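Local coordinates for putative endonuclease/exonuclease/phosphatase family protein (PDB 3MPR) that probably acts as a metal-dependent hydrolase of the endonuclease/exonuclease/phosphatase family, perhaps cutting nucleic acids as an endonuclease or 3'-5' RNA exonuclease, at residues D91-V96 with F134-F139; H55-M60 with Y67-V72; L157-M162 with D189-K194. All coordinates share one frame; numbering follows the deposited sequence.

Interaction 1: D91-V96 with F134-F139; sequences DKFDIV and FEFLFF
Phe-93 and Phe-136 make the aromatic part of this contact, meeting across an intervening strand. The closest atoms are Phe-93 CE2 and Phe-136 CZ, 3.9 Å apart, and Phe-93 CD2 also lies 4.1 Å from Phe-136 CE2. The two centroids are 5.9 Å apart and the ring planes are inclined at 79°. Phe-136 offers its edge, with Phe-93 CE2 close to its plane, whereas its approach to the Phe-93 ring is oblique, so the pair is not a regular stack. The first torsion of Phe-136 (chi1 62°) sets CG between its backbone N and carbonyl carbon, which brings the end of the ring close to Phe-93. Phe-93 for its part has CB of Lys-92 over one face, offset toward the rim. Leu-7 of strand 5-13 touches both phenylalanines.

A second, looser meeting is of mixed character. CG2 of Val-96 stands 4.3 Å from Glu-135 OE1, a van der Waals approach near the surface. The carboxylate oxygen takes its hydrogen bond from His-126 NE2, so the valine merely lies beside a polar group already engaged.

No hydrogen bond joins the two segments directly. Backbone pairing runs instead through the intervening strand 121-129: Asp-94 pairs with Lys-128 and Val-96 with His-126 on one border, Phe-136 with Phe-127 on the other. The contact therefore spans a strand, as side chains on one face of a sheet can do, and it buries just 116 Å² in total. Their meeting with strand 5-13, which belongs to the other large sheet, places the two rings in the apolar interior, the core between the two packed sheets of the DNase I-like alpha/beta sandwich.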
loop_
_atom_site.group_PDB
_atom_site.type_symbol
_atom_site.label_atom_id
_atom_site.label_comp_id
_atom_site.label_asym_id
_atom_site.label_seq_id
_atom_site.Cartn_x
_atom_site.Cartn_y
_atom_site.Cartn_z
ATOM N N ASP A 91 -0.268 -21.594 -3.773
ATOM C CA ASP A 91 -1.320 -21.745 -4.779
ATOM C C ASP A 91 -0.950 -21.112 -6.116
ATOM O O ASP A 91 -1.640 -21.333 -7.113
ATOM C CB ASP A 91 -2.687 -21.240 -4.270
ATOM C CG ASP A 91 -2.756 -19.716 -4.115
ATOM O OD1 ASP A 91 -1.734 -19.023 -4.284
ATOM O OD2 ASP A 91 -3.854 -19.205 -3.800
ATOM N N LYS A 92 0.148 -20.348 -6.148
ATOM C CA LYS A 92 0.575 -19.690 -7.391
ATOM C C LYS A 92 1.806 -20.280 -8.093
ATOM O O LYS A 92 1.915 -20.194 -9.312
ATOM C CB LYS A 92 0.813 -18.201 -7.148
ATOM C CG LYS A 92 -0.465 -17.382 -7.086
ATOM C CD LYS A 92 -0.137 -15.927 -6.780
ATOM C CE LYS A 92 -1.370 -15.172 -6.308
ATOM N NZ LYS A 92 -2.080 -14.541 -7.442
ATOM N N PHE A 93 2.723 -20.879 -7.335
ATOM C CA PHE A 93 3.982 -21.342 -7.918
ATOM C C PHE A 93 4.299 -22.760 -7.498
ATOM O O PHE A 93 4.019 -23.151 -6.361
ATOM C CB PHE A 93 5.146 -20.446 -7.466
ATOM C CG PHE A 93 4.895 -18.981 -7.665
ATOM C CD1 PHE A 93 4.424 -18.203 -6.621
ATOM C CD2 PHE A 93 5.124 -18.381 -8.903
ATOM C CE1 PHE A 93 4.188 -16.844 -6.799
ATOM C CE2 PHE A 93 4.885 -17.029 -9.088
ATOM C CZ PHE A 93 4.416 -16.259 -8.036
ATOM N N ASP A 94 4.899 -23.517 -8.412
ATOM C CA ASP A 94 5.590 -24.750 -8.038
ATOM C C ASP A 94 7.083 -24.471 -8.004
ATOM O O ASP A 94 7.571 -23.596 -8.724
ATOM C CB ASP A 94 5.328 -25.859 -9.066
ATOM C CG ASP A 94 3.932 -26.457 -8.939
ATOM O OD1 ASP A 94 3.508 -26.742 -7.803
ATOM O OD2 ASP A 94 3.265 -26.640 -9.976
ATOM N N ILE A 95 7.814 -25.218 -7.181
ATOM C CA ILE A 95 9.267 -25.131 -7.191
ATOM C C ILE A 95 9.818 -26.203 -8.100
ATOM O O ILE A 95 9.528 -27.383 -7.922
ATOM C CB ILE A 95 9.854 -25.300 -5.803
ATOM C CG1 ILE A 95 9.561 -24.046 -4.976
ATOM C CG2 ILE A 95 11.365 -25.570 -5.896
ATOM C CD1 ILE A 95 9.913 -24.187 -3.516
ATOM N N VAL A 96 10.587 -25.790 -9.097
ATOM C CA VAL A 96 11.226 -26.738 -10.000
ATOM C C VAL A 96 12.507 -27.206 -9.341
ATOM O O VAL A 96 12.819 -28.394 -9.335
ATOM C CB VAL A 96 11.556 -26.087 -11.353
ATOM C CG1 VAL A 96 12.264 -27.075 -12.267
ATOM C CG2 VAL A 96 10.291 -25.562 -12.023
ATOM N N PHE A 134 4.956 -19.879 -16.787
ATOM C CA PHE A 134 6.169 -19.054 -16.848
ATOM C C PHE A 134 7.198 -19.529 -15.823
ATOM O O PHE A 134 6.880 -19.667 -14.640
ATOM C CB PHE A 134 5.812 -17.576 -16.602
ATOM C CG PHE A 134 7.009 -16.663 -16.471
ATOM C CD1 PHE A 134 7.993 -16.636 -17.447
ATOM C CD2 PHE A 134 7.128 -15.810 -15.388
ATOM C CE1 PHE A 134 9.094 -15.804 -17.331
ATOM C CE2 PHE A 134 8.220 -14.961 -15.280
ATOM C CZ PHE A 134 9.196 -14.960 -16.246
ATOM N N GLU A 135 8.425 -19.771 -16.275
ATOM C CA GLU A 135 9.512 -20.163 -15.377
ATOM C C GLU A 135 10.543 -19.045 -15.202
ATOM O O GLU A 135 10.885 -18.356 -16.156
ATOM C CB GLU A 135 10.195 -21.432 -15.902
ATOM C CG GLU A 135 9.273 -22.638 -15.889
ATOM C CD GLU A 135 9.968 -23.915 -16.326
ATOM O OE1 GLU A 135 11.137 -24.127 -15.942
ATOM O OE2 GLU A 135 9.339 -24.701 -17.058
ATOM N N PHE A 136 11.042 -18.881 -13.981
ATOM C CA PHE A 136 11.998 -17.812 -13.672
ATOM C C PHE A 136 12.836 -18.189 -12.453
ATOM O O PHE A 136 12.461 -19.076 -11.685
ATOM C CB PHE A 136 11.275 -16.469 -13.420
ATOM C CG PHE A 136 10.334 -16.490 -12.236
ATOM C CD1 PHE A 136 10.733 -16.002 -10.995
ATOM C CD2 PHE A 136 9.047 -16.994 -12.369
ATOM C CE1 PHE A 136 9.863 -16.023 -9.902
ATOM C CE2 PHE A 136 8.180 -17.021 -11.295
ATOM C CZ PHE A 136 8.584 -16.534 -10.054
ATOM N N LEU A 137 13.978 -17.529 -12.298
ATOM C CA LEU A 137 14.809 -17.688 -11.112
ATOM C C LEU A 137 14.558 -16.517 -10.177
ATOM O O LEU A 137 14.401 -15.383 -10.620
ATOM C CB LEU A 137 16.293 -17.706 -11.485
ATOM C CG LEU A 137 16.741 -18.890 -12.343
ATOM C CD1 LEU A 137 18.166 -18.661 -12.885
ATOM C CD2 LEU A 137 16.653 -20.163 -11.506
ATOM N N PHE A 138 14.523 -16.800 -8.880
ATOM C CA PHE A 138 14.395 -15.752 -7.864
ATOM C C PHE A 138 15.536 -15.937 -6.866
ATOM O O PHE A 138 15.624 -16.983 -6.228
ATOM C CB PHE A 138 13.047 -15.913 -7.152
ATOM C CG PHE A 138 12.632 -14.724 -6.326
ATOM C CD1 PHE A 138 13.206 -14.485 -5.085
ATOM C CD2 PHE A 138 11.616 -13.889 -6.759
ATOM C CE1 PHE A 138 12.809 -13.398 -4.315
ATOM C CE2 PHE A 138 11.211 -12.801 -5.988
ATOM C CZ PHE A 138 11.809 -12.554 -4.774
ATOM N N PHE A 139 16.405 -14.931 -6.741
ATOM C CA PHE A 139 17.544 -14.977 -5.826
ATOM C C PHE A 139 17.331 -13.980 -4.707
ATOM O O PHE A 139 16.753 -12.926 -4.941
ATOM C CB PHE A 139 18.820 -14.546 -6.554
ATOM C CG PHE A 139 19.287 -15.509 -7.608
ATOM C CD1 PHE A 139 18.758 -15.478 -8.879
ATOM C CD2 PHE A 139 20.284 -16.430 -7.321
ATOM C CE1 PHE A 139 19.212 -16.367 -9.854
ATOM C CE2 PHE A 139 20.738 -17.309 -8.286
ATOM C CZ PHE A 139 20.204 -17.276 -9.547
#

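Interaction 2: H55-M60 with Y67-V72; sequences HQLKDM and YDYIGV
Leu-57 lies over one face of the Tyr-69 ring, its CB 4.1 Å from the ring centroid and only 20° off the ring normal, a CH-pi contact. The approach is a little displaced toward the hydroxyl end: CB comes to 3.8 Å from Tyr-69 CZ. Farther out on the leucine, CD1 meets Tyr-69 CE2 at 3.9 Å, so the aliphatic chain slants across the ring. On the tyrosine side, chi1 of 64° holds CG between the backbone N and the carbonyl carbon, which puts the ring face under Leu-57 CB. This is the helix-on-sheet layering of the DNase I-like sandwich: helix 54-63 covers strand 67-70, an edge strand of its sheet within the chain, and Glu-51, which binds magnesium in a crystal structure of this protein, has its side chain about 9 Å from that of Leu-57. Lys-58 adds a lighter touch beside the hydroxyl, where its CG passes 4.1 Å from Tyr-69 OH while the rest of the chain runs on extended. Phe-87 of the adjoining strand 86-89 touches Leu-57 and also meets the Tyr-69 ring, with planes at about 45°. Asp-68 OD1 forms a salt bridge with Lys-61 of the same helix.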
loop_
_atom_site.group_PDB
_atom_site.type_symbol
_atom_site.label_atom_id
_atom_site.label_comp_id
_atom_site.label_asym_id
_atom_site.label_seq_id
_atom_site.Cartn_x
_atom_site.Cartn_y
_atom_site.Cartn_z
ATOM N N HIS A 55 13.238 -19.656 14.073
ATOM C CA HIS A 55 12.007 -19.482 14.834
ATOM C C HIS A 55 11.134 -18.366 14.255
ATOM O O HIS A 55 9.909 -18.480 14.237
ATOM C CB HIS A 55 12.261 -19.308 16.339
ATOM C CG HIS A 55 12.805 -17.968 16.733
ATOM N ND1 HIS A 55 14.154 -17.693 16.775
ATOM C CD2 HIS A 55 12.182 -16.852 17.175
ATOM C CE1 HIS A 55 14.339 -16.455 17.196
ATOM N NE2 HIS A 55 13.156 -15.922 17.446
ATOM N N GLN A 56 11.773 -17.312 13.755
ATOM C CA GLN A 56 11.058 -16.220 13.101
ATOM C C GLN A 56 10.401 -16.667 11.790
ATOM O O GLN A 56 9.312 -16.205 11.439
ATOM C CB GLN A 56 12.026 -15.076 12.811
ATOM C CG GLN A 56 12.596 -14.410 14.048
ATOM C CD GLN A 56 13.528 -13.292 13.682
ATOM O OE1 GLN A 56 13.089 -12.190 13.344
ATOM N NE2 GLN A 56 14.819 -13.568 13.715
ATOM N N LEU A 57 11.073 -17.545 11.049
ATOM C CA LEU A 57 10.497 -18.076 9.813
ATOM C C LEU A 57 9.237 -18.874 10.120
ATOM O O LEU A 57 8.241 -18.782 9.398
ATOM C CB LEU A 57 11.519 -18.941 9.068
ATOM C CG LEU A 57 12.760 -18.197 8.551
ATOM C CD1 LEU A 57 13.733 -19.191 7.942
ATOM C CD2 LEU A 57 12.358 -17.130 7.514
ATOM N N LYS A 58 9.279 -19.663 11.196
ATOM C CA LYS A 58 8.122 -20.477 11.572
ATOM C C LYS A 58 6.939 -19.604 11.995
ATOM O O LYS A 58 5.792 -19.893 11.674
ATOM C CB LYS A 58 8.507 -21.463 12.684
ATOM C CG LYS A 58 9.309 -22.638 12.139
ATOM C CD LYS A 58 9.828 -23.530 13.248
ATOM C CE LYS A 58 10.632 -24.694 12.677
ATOM N NZ LYS A 58 11.230 -25.477 13.803
ATOM N N ASP A 59 7.234 -18.532 12.720
ATOM C CA ASP A 59 6.215 -17.556 13.098
ATOM C C ASP A 59 5.573 -16.944 11.863
ATOM O O ASP A 59 4.351 -16.776 11.790
ATOM C CB ASP A 59 6.831 -16.414 13.908
ATOM C CG ASP A 59 7.402 -16.868 15.230
ATOM O OD1 ASP A 59 7.032 -17.970 15.685
ATOM O OD2 ASP A 59 8.215 -16.111 15.808
HETATM N N MSE A 60 6.402 -16.582 10.894
HETATM C CA MSE A 60 5.881 -15.917 9.701
HETATM C C MSE A 60 5.006 -16.864 8.904
HETATM O O MSE A 60 3.920 -16.494 8.474
HETATM C CB MSE A 60 7.014 -15.348 8.835
HETATM C CG MSE A 60 7.699 -14.130 9.442
HETATM SE SE MSE A 60 6.470 -12.580 9.538
HETATM C CE MSE A 60 5.895 -12.576 7.685
ATOM N N TYR A 67 1.342 -19.552 2.356
ATOM C CA TYR A 67 2.738 -19.317 1.985
ATOM C C TYR A 67 3.642 -20.445 2.466
ATOM O O TYR A 67 3.401 -21.028 3.519
ATOM C CB TYR A 67 3.245 -18.003 2.588
ATOM C CG TYR A 67 2.729 -16.753 1.900
ATOM C CD1 TYR A 67 3.508 -16.072 0.962
ATOM C CD2 TYR A 67 1.470 -16.236 2.206
ATOM C CE1 TYR A 67 3.018 -14.915 0.324
ATOM C CE2 TYR A 67 0.985 -15.087 1.590
ATOM C CZ TYR A 67 1.764 -14.433 0.646
ATOM O OH TYR A 67 1.265 -13.295 0.038
ATOM N N ASP A 68 4.683 -20.755 1.696
ATOM C CA ASP A 68 5.783 -21.546 2.242
ATOM C C ASP A 68 7.062 -20.738 2.096
ATOM O O ASP A 68 7.048 -19.656 1.507
ATOM C CB ASP A 68 5.919 -22.873 1.507
ATOM C CG ASP A 68 6.417 -23.997 2.418
ATOM O OD1 ASP A 68 7.153 -23.725 3.407
ATOM O OD2 ASP A 68 6.065 -25.160 2.137
ATOM N N TYR A 69 8.167 -21.251 2.619
ATOM C CA TYR A 69 9.452 -20.599 2.393
ATOM C C TYR A 69 10.534 -21.612 2.038
ATOM O O TYR A 69 10.402 -22.802 2.321
ATOM C CB TYR A 69 9.872 -19.768 3.615
ATOM C CG TYR A 69 10.113 -20.595 4.873
ATOM C CD1 TYR A 69 9.110 -20.763 5.822
ATOM C CD2 TYR A 69 11.336 -21.215 5.096
ATOM C CE1 TYR A 69 9.328 -21.522 6.970
ATOM C CE2 TYR A 69 11.564 -21.976 6.236
ATOM C CZ TYR A 69 10.556 -22.124 7.164
ATOM O OH TYR A 69 10.777 -22.876 8.293
ATOM N N ILE A 70 11.601 -21.125 1.418
ATOM C CA ILE A 70 12.781 -21.933 1.159
ATOM C C ILE A 70 13.986 -21.134 1.611
ATOM O O ILE A 70 13.905 -19.912 1.737
ATOM C CB ILE A 70 12.928 -22.262 -0.325
ATOM C CG1 ILE A 70 12.907 -20.981 -1.159
ATOM C CG2 ILE A 70 11.804 -23.203 -0.786
ATOM C CD1 ILE A 70 13.110 -21.228 -2.644
ATOM N N GLY A 71 15.096 -21.820 1.874
ATOM C CA GLY A 71 16.328 -21.144 2.240
ATOM C C GLY A 71 16.861 -21.659 3.561
ATOM O O GLY A 71 16.100 -21.798 4.517
ATOM N N VAL A 72 18.161 -21.934 3.622
ATOM C CA VAL A 72 18.760 -22.516 4.823
ATOM C C VAL A 72 19.529 -21.503 5.663
ATOM O O VAL A 72 19.806 -20.393 5.218
ATOM C CB VAL A 72 19.697 -23.691 4.481
ATOM C CG1 VAL A 72 18.974 -24.723 3.623
ATOM C CG2 VAL A 72 20.954 -23.177 3.787
#

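Interaction 3: L157-M162 with D189-K194; sequences LVQEKM and DAFVSK. With ACY (acetic acid), chain F.
Val-158 opens the contact from helix 148-164, its CB 4.4 Å from Phe-191 CE1, near the plane of the ring and at its edge. Phe-191 has CG beside its backbone N (chi1 -68°), and this carries the ring from helix 186-192 across to the first helix. Phe-231 stacks on the same ring, and Phe-179 and Leu-175 also meet it.

Next comes Gln-159, extended beyond CG, its terminal amide reaching the turn of backbone at Ala-190 and Phe-191; CD lies 3.8 Å from Ala-190 O. With an alanine at Gln-159 the amide is gone, and the space between the helices would probably open into a gap beside Phe-191, leaving the Ala-190 carbonyl without its polar neighbour.

Lys-161 takes no part in the helix pairing. Its NZ donates a hydrogen bond to OXT of an acetate, 2.7 Å away and probably from the crystallisation liquor, and makes a salt bridge with Glu-164.

Over the 154 Å² of this buried contact the helices thus meet through apolar side chains, and the buried amide of Gln-159 brings polar atoms up to the backbone of the second helix, while the ion pair of Lys-161 lies outside the contact.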
loop_
_atom_site.group_PDB
_atom_site.type_symbol
_atom_site.label_atom_id
_atom_site.label_comp_id
_atom_site.label_asym_id
_atom_site.label_seq_id
_atom_site.Cartn_x
_atom_site.Cartn_y
_atom_site.Cartn_z
ATOM N N LEU A 157 29.566 -13.196 -8.686
ATOM C CA LEU A 157 29.246 -14.598 -8.419
ATOM C C LEU A 157 27.750 -14.839 -8.614
ATOM O O LEU A 157 27.329 -15.846 -9.181
ATOM C CB LEU A 157 29.653 -14.972 -6.999
ATOM C CG LEU A 157 29.085 -16.275 -6.429
ATOM C CD1 LEU A 157 29.526 -17.484 -7.253
ATOM C CD2 LEU A 157 29.500 -16.438 -4.963
ATOM N N VAL A 158 26.937 -13.901 -8.149
ATOM C CA VAL A 158 25.505 -14.042 -8.347
ATOM C C VAL A 158 25.168 -14.068 -9.835
ATOM O O VAL A 158 24.387 -14.903 -10.288
ATOM C CB VAL A 158 24.705 -12.969 -7.578
ATOM C CG1 VAL A 158 23.263 -12.954 -8.044
ATOM C CG2 VAL A 158 24.783 -13.249 -6.082
ATOM N N GLN A 159 25.785 -13.179 -10.606
ATOM C CA GLN A 159 25.543 -13.166 -12.039
ATOM C C GLN A 159 26.029 -14.475 -12.707
ATOM O O GLN A 159 25.413 -14.962 -13.636
ATOM C CB GLN A 159 26.170 -11.923 -12.667
ATOM C CG GLN A 159 25.483 -10.637 -12.202
ATOM C CD GLN A 159 26.279 -9.386 -12.504
ATOM O OE1 GLN A 159 26.686 -8.660 -11.594
ATOM N NE2 GLN A 159 26.486 -9.115 -13.783
ATOM N N GLU A 160 27.116 -15.057 -12.223
ATOM C CA GLU A 160 27.522 -16.366 -12.751
ATOM C C GLU A 160 26.488 -17.456 -12.435
ATOM O O GLU A 160 26.161 -18.278 -13.290
ATOM C CB GLU A 160 28.905 -16.761 -12.257
ATOM C CG GLU A 160 30.027 -15.905 -12.850
ATOM C CD GLU A 160 30.113 -16.006 -14.376
ATOM O OE1 GLU A 160 30.585 -17.048 -14.886
ATOM O OE2 GLU A 160 29.708 -15.044 -15.067
ATOM N N LYS A 161 25.959 -17.454 -11.213
ATOM C CA LYS A 161 24.930 -18.416 -10.828
ATOM C C LYS A 161 23.630 -18.224 -11.604
ATOM O O LYS A 161 22.916 -19.187 -11.869
ATOM C CB LYS A 161 24.663 -18.368 -9.306
ATOM C CG LYS A 161 25.820 -18.914 -8.470
ATOM C CD LYS A 161 25.968 -20.439 -8.614
ATOM C CE LYS A 161 27.257 -20.925 -7.947
ATOM N NZ LYS A 161 27.417 -22.408 -8.012
HETATM N N MSE A 162 23.308 -16.982 -11.970
HETATM C CA MSE A 162 22.110 -16.729 -12.762
HETATM C C MSE A 162 22.175 -17.472 -14.082
HETATM O O MSE A 162 21.172 -17.993 -14.559
HETATM C CB MSE A 162 21.943 -15.239 -13.027
HETATM C CG MSE A 162 21.556 -14.466 -11.793
HETATM SE SE MSE A 162 21.289 -12.600 -12.243
HETATM C CE MSE A 162 20.279 -12.090 -10.638
ATOM N N ASP A 189 26.855 -0.753 -8.858
ATOM C CA ASP A 189 27.257 -0.655 -10.254
ATOM C C ASP A 189 27.547 -2.036 -10.813
ATOM O O ASP A 189 27.331 -2.290 -11.992
ATOM C CB ASP A 189 28.528 0.195 -10.416
ATOM C CG ASP A 189 28.365 1.617 -9.915
ATOM O OD1 ASP A 189 27.218 2.086 -9.756
ATOM O OD2 ASP A 189 29.406 2.275 -9.688
ATOM N N ALA A 190 28.059 -2.924 -9.970
ATOM C CA ALA A 190 28.441 -4.254 -10.444
ATOM C C ALA A 190 27.253 -5.023 -11.034
ATOM O O ALA A 190 27.411 -5.790 -11.992
ATOM C CB ALA A 190 29.134 -5.044 -9.346
ATOM N N PHE A 191 26.055 -4.797 -10.493
ATOM C CA PHE A 191 24.865 -5.465 -11.017
ATOM C C PHE A 191 24.331 -4.860 -12.310
ATOM O O PHE A 191 23.821 -5.584 -13.173
ATOM C CB PHE A 191 23.743 -5.502 -9.962
ATOM C CG PHE A 191 24.046 -6.397 -8.782
ATOM C CD1 PHE A 191 23.971 -7.773 -8.909
ATOM C CD2 PHE A 191 24.400 -5.862 -7.557
ATOM C CE1 PHE A 191 24.251 -8.611 -7.837
ATOM C CE2 PHE A 191 24.681 -6.690 -6.473
ATOM C CZ PHE A 191 24.606 -8.064 -6.613
ATOM N N VAL A 192 24.421 -3.539 -12.447
ATOM C CA VAL A 192 23.667 -2.853 -13.492
ATOM C C VAL A 192 24.462 -2.229 -14.633
ATOM O O VAL A 192 23.884 -1.920 -15.677
ATOM C CB VAL A 192 22.786 -1.720 -12.910
ATOM C CG1 VAL A 192 21.741 -2.276 -11.957
ATOM C CG2 VAL A 192 23.654 -0.659 -12.229
ATOM N N SER A 193 25.757 -2.007 -14.432
ATOM C CA SER A 193 26.538 -1.207 -15.380
ATOM C C SER A 193 26.620 -1.798 -16.780
ATOM O O SER A 193 26.804 -1.061 -17.742
ATOM C CB SER A 193 27.957 -0.960 -14.862
ATOM O OG SER A 193 28.736 -2.140 -14.999
ATOM N N LYS A 194 26.506 -3.118 -16.902
ATOM C CA LYS A 194 26.526 -3.764 -18.219
ATOM C C LYS A 194 25.140 -4.201 -18.706
ATOM O O LYS A 194 25.017 -4.908 -19.705
ATOM C CB LYS A 194 27.471 -4.977 -18.224
ATOM C CG LYS A 194 28.891 -4.684 -17.765
ATOM C CD LYS A 194 29.540 -3.585 -18.598
ATOM C CE LYS A 194 30.952 -3.283 -18.105
ATOM N NZ LYS A 194 31.551 -2.094 -18.781
HETATM C C ACY F . 29.442 -24.436 -6.618
HETATM O O ACY F . 28.767 -25.141 -7.425
HETATM O OXT ACY F . 29.537 -23.175 -6.618
HETATM C CH3 ACY F . 30.210 -25.155 -5.561
#

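Interaction 3 is the most thoroughly buried, all four of its touching residues lying inside, whereas interactions 1 and 2 each combine buried residues with others at the surface. Interaction 1 belongs to the six-stranded sheet and interaction 2 to the seven-stranded one with its covering helix; they meet where Ile-95 CD1 comes 3.5 Å from Ile-70 CG2. Interaction 1 also touches interaction 3: strand 135-142 is followed in the chain by helix 148-164, and Leu-137 CD1 packs 3.5 Å from Met-162 O. Interactions 2 and 3 lie on opposite sides of the chain's centre. Rings carry all three: paired between sheets, covered by a leucine, and edged by a valine beside a buried amide.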